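Local coordinates for protein adenosine kinase, putative (PDB 3OTX) that probably phosphorylates adenosine to AMP with ATP and magnesium in purine salvage, and is caught here with the bisubstrate-like inhibitor AP5A bound, at residues V20-L34 with R45-V59. The protein carries 1 engineered substitution. Residues are numbered along the deposited sequence; the frame is centred on the assembly and turned at random.
Sequences VSAHVSDEFLVKYGL and RQKGIFDDIEKMPNV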
# COMPACT_ATOMS: atom_id res chain seq x y z
N VAL A 20 -15.59 1.36 4.01
CA VAL A 20 -17.00 1.73 4.08
C VAL A 20 -17.12 2.90 3.09
O VAL A 20 -16.68 4.00 3.38
CB VAL A 20 -17.41 2.08 5.54
CG1 VAL A 20 -18.91 2.43 5.66
CG2 VAL A 20 -17.11 0.91 6.47
N SER A 21 -17.68 2.61 1.92
CA SER A 21 -17.61 3.47 0.76
C SER A 21 -18.98 4.02 0.44
O SER A 21 -19.98 3.28 0.46
CB SER A 21 -17.11 2.64 -0.44
OG SER A 21 -16.79 3.45 -1.55
N ALA A 22 -19.05 5.32 0.19
CA ALA A 22 -20.28 5.95 -0.28
C ALA A 22 -19.98 7.23 -1.05
O ALA A 22 -18.93 7.86 -0.87
CB ALA A 22 -21.23 6.25 0.89
N HIS A 23 -20.90 7.59 -1.93
CA HIS A 23 -20.88 8.90 -2.56
C HIS A 23 -21.43 9.92 -1.58
O HIS A 23 -22.52 9.75 -1.04
CB HIS A 23 -21.68 8.89 -3.86
CG HIS A 23 -21.03 8.10 -4.94
ND1 HIS A 23 -20.18 8.67 -5.86
CD2 HIS A 23 -21.03 6.77 -5.19
CE1 HIS A 23 -19.71 7.73 -6.66
NE2 HIS A 23 -20.21 6.57 -6.28
N VAL A 24 -20.65 10.98 -1.37
CA VAL A 24 -21.02 12.04 -0.46
C VAL A 24 -21.03 13.38 -1.20
O VAL A 24 -20.49 13.51 -2.31
CB VAL A 24 -20.06 12.13 0.76
CG1 VAL A 24 -20.04 10.81 1.52
CG2 VAL A 24 -18.65 12.52 0.33
N SER A 25 -21.63 14.37 -0.56
CA SER A 25 -21.64 15.71 -1.12
C SER A 25 -20.37 16.43 -0.72
O SER A 25 -19.62 15.97 0.14
CB SER A 25 -22.83 16.47 -0.57
OG SER A 25 -22.70 16.59 0.83
N ASP A 26 -20.14 17.57 -1.36
CA ASP A 26 -19.04 18.45 -1.02
C ASP A 26 -19.21 19.01 0.39
O ASP A 26 -18.23 19.18 1.12
CB ASP A 26 -18.92 19.58 -2.04
CG ASP A 26 -18.51 19.07 -3.41
OD1 ASP A 26 -18.28 17.84 -3.56
OD2 ASP A 26 -18.41 19.90 -4.35
N GLU A 27 -20.47 19.26 0.76
CA GLU A 27 -20.79 19.75 2.10
C GLU A 27 -20.46 18.73 3.19
O GLU A 27 -20.14 19.13 4.31
CB GLU A 27 -22.26 20.17 2.23
CG GLU A 27 -22.50 21.01 3.50
CD GLU A 27 -23.85 20.77 4.14
OE1 GLU A 27 -24.86 21.31 3.63
OE2 GLU A 27 -23.90 20.05 5.17
N PHE A 28 -20.60 17.43 2.88
CA PHE A 28 -20.20 16.35 3.79
C PHE A 28 -18.71 16.51 4.13
O PHE A 28 -18.32 16.46 5.30
CB PHE A 28 -20.49 14.98 3.15
CG PHE A 28 -20.04 13.79 3.98
CD1 PHE A 28 -20.95 13.13 4.81
CD2 PHE A 28 -18.74 13.33 3.91
CE1 PHE A 28 -20.53 12.03 5.58
CE2 PHE A 28 -18.32 12.24 4.67
CZ PHE A 28 -19.23 11.59 5.49
N LEU A 29 -17.88 16.74 3.11
CA LEU A 29 -16.47 16.98 3.34
C LEU A 29 -16.20 18.22 4.21
O LEU A 29 -15.36 18.17 5.11
CB LEU A 29 -15.66 17.00 2.03
CG LEU A 29 -15.78 15.89 0.98
CD1 LEU A 29 -14.86 16.23 -0.21
CD2 LEU A 29 -15.39 14.52 1.53
N VAL A 30 -16.90 19.32 3.94
CA VAL A 30 -16.78 20.51 4.77
C VAL A 30 -17.18 20.19 6.22
O VAL A 30 -16.44 20.54 7.15
CB VAL A 30 -17.61 21.70 4.20
CG1 VAL A 30 -17.67 22.91 5.17
CG2 VAL A 30 -17.07 22.13 2.85
N LYS A 31 -18.31 19.51 6.40
CA LYS A 31 -18.79 19.16 7.74
C LYS A 31 -17.72 18.48 8.58
O LYS A 31 -17.54 18.84 9.76
CB LYS A 31 -20.02 18.26 7.67
CG LYS A 31 -20.71 18.02 9.00
CD LYS A 31 -21.73 16.91 8.85
CE LYS A 31 -22.44 16.61 10.15
NZ LYS A 31 -23.68 15.83 9.84
N TYR A 32 -17.01 17.53 7.97
CA TYR A 32 -16.02 16.71 8.67
C TYR A 32 -14.59 17.22 8.62
O TYR A 32 -13.69 16.53 9.08
CB TYR A 32 -16.14 15.22 8.25
CG TYR A 32 -17.43 14.66 8.81
CD1 TYR A 32 -18.55 14.46 8.00
CD2 TYR A 32 -17.55 14.41 10.19
CE1 TYR A 32 -19.73 13.98 8.53
CE2 TYR A 32 -18.73 13.93 10.72
CZ TYR A 32 -19.82 13.73 9.90
OH TYR A 32 -20.99 13.27 10.46
N GLY A 33 -14.38 18.39 8.03
CA GLY A 33 -13.07 19.04 8.01
C GLY A 33 -12.10 18.35 7.07
O GLY A 33 -10.89 18.27 7.33
N LEU A 34 -12.62 17.81 5.97
CA LEU A 34 -11.81 16.97 5.10
C LEU A 34 -11.37 17.69 3.84
O LEU A 34 -12.12 18.52 3.30
CB LEU A 34 -12.56 15.69 4.69
CG LEU A 34 -13.16 14.83 5.81
CD1 LEU A 34 -14.03 13.71 5.21
CD2 LEU A 34 -12.07 14.25 6.71
N ARG A 45 -11.86 15.62 15.24
CA ARG A 45 -12.50 16.50 14.24
C ARG A 45 -13.57 15.76 13.43
O ARG A 45 -14.60 16.37 13.07
CB ARG A 45 -11.46 17.13 13.32
CG ARG A 45 -12.03 18.07 12.24
CD ARG A 45 -12.76 19.27 12.81
NE ARG A 45 -13.43 20.09 11.78
CZ ARG A 45 -14.63 19.84 11.27
NH1 ARG A 45 -15.36 18.81 11.69
NH2 ARG A 45 -15.14 20.67 10.35
N GLN A 46 -13.34 14.46 13.19
CA GLN A 46 -14.28 13.64 12.41
C GLN A 46 -15.30 12.86 13.24
O GLN A 46 -15.96 11.96 12.71
CB GLN A 46 -13.56 12.72 11.45
CG GLN A 46 -12.78 13.41 10.32
CD GLN A 46 -11.50 14.07 10.81
OE1 GLN A 46 -10.72 13.47 11.55
NE2 GLN A 46 -11.26 15.30 10.36
N LYS A 47 -15.42 13.18 14.52
CA LYS A 47 -16.38 12.50 15.40
C LYS A 47 -17.74 12.33 14.70
O LYS A 47 -18.30 13.29 14.20
CB LYS A 47 -16.53 13.28 16.71
CG LYS A 47 -17.45 12.65 17.77
CD LYS A 47 -17.59 13.61 18.96
CE LYS A 47 -18.64 13.16 19.96
NZ LYS A 47 -18.40 13.82 21.28
N GLY A 48 -18.22 11.09 14.64
CA GLY A 48 -19.51 10.79 14.04
C GLY A 48 -19.54 10.43 12.56
O GLY A 48 -20.60 10.11 12.02
N ILE A 49 -18.39 10.46 11.89
CA ILE A 49 -18.39 10.28 10.43
C ILE A 49 -18.87 8.89 9.98
O ILE A 49 -19.55 8.78 8.96
CB ILE A 49 -17.02 10.66 9.79
CG1 ILE A 49 -17.12 10.77 8.27
CG2 ILE A 49 -15.89 9.68 10.21
CD1 ILE A 49 -15.79 11.16 7.57
N PHE A 50 -18.52 7.84 10.71
CA PHE A 50 -18.91 6.50 10.29
C PHE A 50 -20.41 6.27 10.38
O PHE A 50 -21.01 5.71 9.48
CB PHE A 50 -18.12 5.44 11.03
CG PHE A 50 -16.77 5.22 10.45
CD1 PHE A 50 -15.66 5.91 10.95
CD2 PHE A 50 -16.59 4.34 9.39
CE1 PHE A 50 -14.39 5.71 10.40
CE2 PHE A 50 -15.32 4.13 8.83
CZ PHE A 50 -14.23 4.81 9.32
N ASP A 51 -21.00 6.77 11.46
CA ASP A 51 -22.46 6.68 11.65
C ASP A 51 -23.18 7.40 10.52
O ASP A 51 -24.18 6.91 10.02
CB ASP A 51 -22.89 7.26 12.99
CG ASP A 51 -22.33 6.50 14.17
OD1 ASP A 51 -21.89 5.34 14.01
OD2 ASP A 51 -22.35 7.06 15.28
N ASP A 52 -22.63 8.55 10.12
CA ASP A 52 -23.20 9.41 9.08
C ASP A 52 -23.14 8.71 7.70
O ASP A 52 -24.15 8.62 7.01
CB ASP A 52 -22.42 10.72 9.08
CG ASP A 52 -23.14 11.85 8.40
OD1 ASP A 52 -23.99 11.61 7.52
OD2 ASP A 52 -22.84 13.01 8.75
N ILE A 53 -21.97 8.19 7.33
CA ILE A 53 -21.81 7.52 6.03
C ILE A 53 -22.63 6.24 5.95
O ILE A 53 -23.12 5.89 4.87
CB ILE A 53 -20.33 7.21 5.71
CG1 ILE A 53 -19.46 8.44 5.93
CG2 ILE A 53 -20.17 6.75 4.27
CD1 ILE A 53 -18.00 8.13 5.93
N GLU A 54 -22.79 5.56 7.08
CA GLU A 54 -23.54 4.29 7.14
C GLU A 54 -25.04 4.50 7.01
O GLU A 54 -25.73 3.64 6.49
CB GLU A 54 -23.22 3.52 8.42
CG GLU A 54 -21.85 2.83 8.39
CD GLU A 54 -21.34 2.42 9.77
OE1 GLU A 54 -22.15 2.14 10.68
OE2 GLU A 54 -20.11 2.39 9.95
N LYS A 55 -25.51 5.65 7.48
CA LYS A 55 -26.92 6.05 7.39
C LYS A 55 -27.32 6.43 5.96
O LYS A 55 -28.46 6.82 5.72
CB LYS A 55 -27.19 7.22 8.34
CG LYS A 55 -28.03 6.88 9.56
CD LYS A 55 -27.26 6.23 10.69
CE LYS A 55 -28.21 5.46 11.59
NZ LYS A 55 -27.66 5.18 12.94
N MET A 56 -26.39 6.30 5.01
CA MET A 56 -26.64 6.71 3.63
C MET A 56 -27.19 5.59 2.75
O MET A 56 -27.13 4.42 3.14
CB MET A 56 -25.36 7.26 3.01
CG MET A 56 -24.71 8.31 3.86
SD MET A 56 -23.49 9.26 2.96
CE MET A 56 -24.59 10.29 2.00
N PRO A 57 -27.73 5.95 1.56
CA PRO A 57 -28.08 4.94 0.56
C PRO A 57 -26.87 4.46 -0.24
O PRO A 57 -25.93 5.24 -0.51
CB PRO A 57 -29.09 5.66 -0.34
CG PRO A 57 -28.72 7.09 -0.24
CD PRO A 57 -28.24 7.29 1.17
N ASN A 58 -26.90 3.18 -0.60
CA ASN A 58 -25.91 2.55 -1.46
C ASN A 58 -24.52 2.50 -0.84
O ASN A 58 -23.52 2.42 -1.56
CB ASN A 58 -25.86 3.21 -2.85
CG ASN A 58 -27.24 3.33 -3.50
OD1 ASN A 58 -27.59 4.38 -4.04
ND2 ASN A 58 -28.03 2.26 -3.43
N VAL A 59 -24.43 2.54 0.49
CA VAL A 59 -23.12 2.32 1.15
C VAL A 59 -22.64 0.90 0.89
O VAL A 59 -23.43 -0.05 0.90
CB VAL A 59 -23.13 2.63 2.67
CG1 VAL A 59 -24.23 1.84 3.40
CG2 VAL A 59 -21.75 2.38 3.30
O HOH W 1 -23.00 5.51 -2.53
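Tyr32 lays its ring against Ile49 and runs its hydroxyl into Asp52. Ile49 CG1 sits almost squarely over the ring, 3.9 Å from its centroid, a CH-pi contact. At the ring's edge Tyr32 OH donates to Asp52 OD2 over a short 2.5 Å; Asp52 OD2 receives it on its anti lone pair, the one away from OD1. The same oxygen is met nearly along its C-O axis by Lys31 NZ at 3.1 Å; the extended lysine chain carries its ammonium there, and this salt bridge should favour the charged carboxylate. Asp52 swings CG anti to its own N (chi1 -161°), which also brings OD1 to the edge of the Phe28 ring. That ring is held between Tyr32 CD1 on one face and Val24 CG1 on the other, while Ile49, Ile53 and, more loosely, the sulfur of Met56 close round it.

The C-terminal end of helix 26-31 is gripped next. Arg45, bent at chi2 (61°), brings NH1 and NH2 end-on to Lys31 O, at 2.9 and 3.1 Å, and lays one guanidinium face along the peptide joining Tyr32 to Gly33, where a Schellman motif ends the helix. Beside it Gln46 NE2 gives Tyr32 O a fairly straight bond of 3.0 Å; Ser43 fixes the other end of that amide through OE1.

On strand 17-23, Ala22 CB rests on Ile53 CG2 at 3.6 Å, and Val20 CG1 meets Val59 CG2. Backbone bonds to strand 122-130 hold this strand in the five-stranded sheet, and it leads to the adenosine site: the Ser21 side chain is about 5 Å from that of Asp19, which binds adenosine. The two helices, nearly antiparallel at 165°, pack together beside the small lid sheet characteristic of PfkB (ribokinase-like) kinases.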